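Local coordinates for protein antisigma-factor antagonist, STAS (Rhodobacter sphaeroides, PDB 3OIZ) that is the STAS domain of a membrane protein that probably transports sulfate or a related anion, as SulP family members do, at residues A[9-12]-A[17-20]. Residues are numbered along the deposited sequence; the frame is centred on the assembly and turned at random.
Sequences SELS and ERIY
Ser9 sits between Tyr20 and Arg18 on the opening beta hairpin of the STAS domain, where strand 5-11, at the edge of the four-stranded sheet, runs antiparallel to strand 17-23. Its CB lies over one face of the Tyr20 ring, 4.0 Å from the centroid and displaced toward the rim, a CH-pi contact; at the far end of the ring Tyr20 OH accepts a hydrogen bond from the backbone N of Asp39. Ser9 OG is turned between its own backbone N and carbonyl carbon (chi1 72°), and there it accepts a 2.9 Å hydrogen bond from Arg18 NH1, slightly tilted from the guanidinium plane.

Glu10 and Ile19 form the hydrogen-bonded pair: Glu10 N to Ile19 O and Ile19 N to Glu10 O are both 2.9 Å. Their side chains take the other face of the sheet, where, in one of its two conformers, the Glu10 carboxylate reaches Arg21 in a salt bridge.

Leu11 returns to the face of Ser9 and Arg18. The arginine chain leaves its backbone extended and then bends at chi3 (-68°), carrying the guanidinium across the strand so that Leu11 CB lies over one face, toward its rim, 3.8 Å from Arg18 NH2, while Arg18 NE pairs with Glu42 outside the hairpin. Together these should limit the rotation of the group.

Past the last bridge, Leu11 with Arg18, Ser12 lies in the turn but keeps two more bonds to Glu17. Its N meets Glu17 O at 2.8 Å, almost straight (173°), and its OG, also bonded to Asp14, accepts the hydrogen of Glu17 N at 3.1 Å.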
ATOM      1  N   SER A   9       8.635  -2.031  -4.974  1.00 26.07           N
ATOM      2  CA  SER A   9       8.888  -0.630  -4.588  1.00 26.40           C
ATOM      3  C   SER A   9      10.123  -0.075  -5.294  1.00 27.37           C
ATOM      4  O   SER A   9      10.923  -0.840  -5.892  1.00 27.98           O
ATOM      5  CB  SER A   9       8.982  -0.477  -3.058  1.00 27.10           C
ATOM      6  OG  SER A   9      10.197  -1.042  -2.569  1.00 28.00           O
ATOM      7  N   GLU A  10      10.275   1.251  -5.265  0.50 27.03           N
ATOM      8  CA  GLU A  10      11.439   1.903  -5.859  0.50 28.27           C
ATOM      9  C   GLU A  10      11.778   3.072  -4.976  0.50 27.83           C
ATOM     10  O   GLU A  10      10.897   3.841  -4.606  0.50 27.62           O
ATOM     11  CB  GLU A  10      11.151   2.384  -7.289  0.50 28.81           C
ATOM     12  CG  GLU A  10      11.031   1.253  -8.294  0.50 30.41           C
ATOM     13  CD  GLU A  10      10.629   1.701  -9.693  0.50 33.58           C
ATOM     14  OE1 GLU A  10      10.572   0.844 -10.603  0.50 33.40           O
ATOM     15  OE2 GLU A  10      10.342   2.896  -9.885  0.50 35.08           O
ATOM     16  N   LEU A  11      13.053   3.185  -4.614  1.00 28.61           N
ATOM     17  CA  LEU A  11      13.522   4.281  -3.763  1.00 29.56           C
ATOM     18  C   LEU A  11      14.102   5.370  -4.645  1.00 30.70           C
ATOM     19  O   LEU A  11      14.809   5.068  -5.629  1.00 31.37           O
ATOM     20  CB  LEU A  11      14.590   3.724  -2.832  1.00 30.40           C
ATOM     21  CG  LEU A  11      15.223   4.611  -1.782  1.00 30.08           C
ATOM     22  CD1 LEU A  11      14.262   4.963  -0.666  1.00 30.27           C
ATOM     23  CD2 LEU A  11      16.502   3.936  -1.243  1.00 32.04           C
ATOM     24  N   SER A  12      13.811   6.630  -4.303  1.00 31.11           N
ATOM     25  CA  SER A  12      14.406   7.785  -5.008  1.00 31.91           C
ATOM     26  C   SER A  12      15.927   7.815  -4.898  1.00 33.43           C
ATOM     27  O   SER A  12      16.523   7.222  -3.985  1.00 33.06           O
ATOM     28  CB  SER A  12      13.813   9.097  -4.464  1.00 32.04           C
ATOM     29  OG  SER A  12      14.188   9.259  -3.110  1.00 31.46           O
ATOM     30  N   GLU A  17      12.368   9.186  -0.651  1.00 29.15           N
ATOM     31  CA  GLU A  17      11.016   8.820  -1.014  1.00 27.96           C
ATOM     32  C   GLU A  17      10.974   7.393  -1.509  1.00 27.05           C
ATOM     33  O   GLU A  17      11.844   7.018  -2.290  1.00 28.27           O
ATOM     34  CB  GLU A  17      10.479   9.761  -2.102  1.00 29.13           C
ATOM     35  CG  GLU A  17       9.090   9.335  -2.627  1.00 30.88           C
ATOM     36  CD  GLU A  17       8.514  10.315  -3.618  1.00 37.59           C
ATOM     37  OE1 GLU A  17       8.007  11.361  -3.189  1.00 42.57           O
ATOM     38  OE2 GLU A  17       8.552  10.041  -4.831  1.00 40.59           O
ATOM     39  N   ARG A  18       9.977   6.602  -1.091  1.00 24.61           N
ATOM     40  CA  ARG A  18       9.802   5.265  -1.650  1.00 24.48           C
ATOM     41  C   ARG A  18       8.410   5.187  -2.250  1.00 23.99           C
ATOM     42  O   ARG A  18       7.445   5.601  -1.603  1.00 24.19           O
ATOM     43  CB  ARG A  18       9.951   4.180  -0.584  1.00 25.27           C
ATOM     44  CG  ARG A  18       9.942   2.774  -1.229  1.00 25.21           C
ATOM     45  CD  ARG A  18      10.331   1.629  -0.295  1.00 25.06           C
ATOM     46  NE  ARG A  18      11.740   1.688   0.101  1.00 26.99           N
ATOM     47  CZ  ARG A  18      12.745   1.085  -0.545  1.00 28.51           C
ATOM     48  NH1 ARG A  18      12.546   0.361  -1.674  1.00 29.20           N
ATOM     49  NH2 ARG A  18      13.965   1.201  -0.053  1.00 29.67           N
ATOM     50  N   ILE A  19       8.308   4.694  -3.480  1.00 24.14           N
ATOM     51  CA  ILE A  19       6.983   4.399  -4.054  1.00 24.77           C
ATOM     52  C   ILE A  19       6.749   2.919  -4.022  1.00 24.13           C
ATOM     53  O   ILE A  19       7.570   2.155  -4.530  1.00 25.50           O
ATOM     54  CB  ILE A  19       6.862   4.907  -5.511  1.00 26.07           C
ATOM     55  CG1 ILE A  19       7.221   6.410  -5.551  1.00 30.72           C
ATOM     56  CG2 ILE A  19       5.452   4.533  -6.078  1.00 27.85           C
ATOM     57  CD1 ILE A  19       7.422   6.993  -6.977  1.00 35.92           C
ATOM     58  N   TYR A  20       5.627   2.513  -3.424  1.00 22.18           N
ATOM     59  CA  TYR A  20       5.204   1.117  -3.438  1.00 22.06           C
ATOM     60  C   TYR A  20       4.141   0.958  -4.513  1.00 23.04           C
ATOM     61  O   TYR A  20       3.222   1.758  -4.587  1.00 24.21           O
ATOM     62  CB  TYR A  20       4.611   0.779  -2.093  1.00 21.35           C
ATOM     63  CG  TYR A  20       5.610   0.519  -0.990  1.00 22.41           C
ATOM     64  CD1 TYR A  20       6.116  -0.770  -0.771  1.00 22.93           C
ATOM     65  CD2 TYR A  20       6.083   1.567  -0.170  1.00 23.09           C
ATOM     66  CE1 TYR A  20       7.053  -1.016   0.264  1.00 24.52           C
ATOM     67  CE2 TYR A  20       7.001   1.321   0.853  1.00 22.75           C
ATOM     68  CZ  TYR A  20       7.472   0.030   1.073  1.00 25.15           C
ATOM     69  OH  TYR A  20       8.391  -0.226   2.073  1.00 26.80           O
TER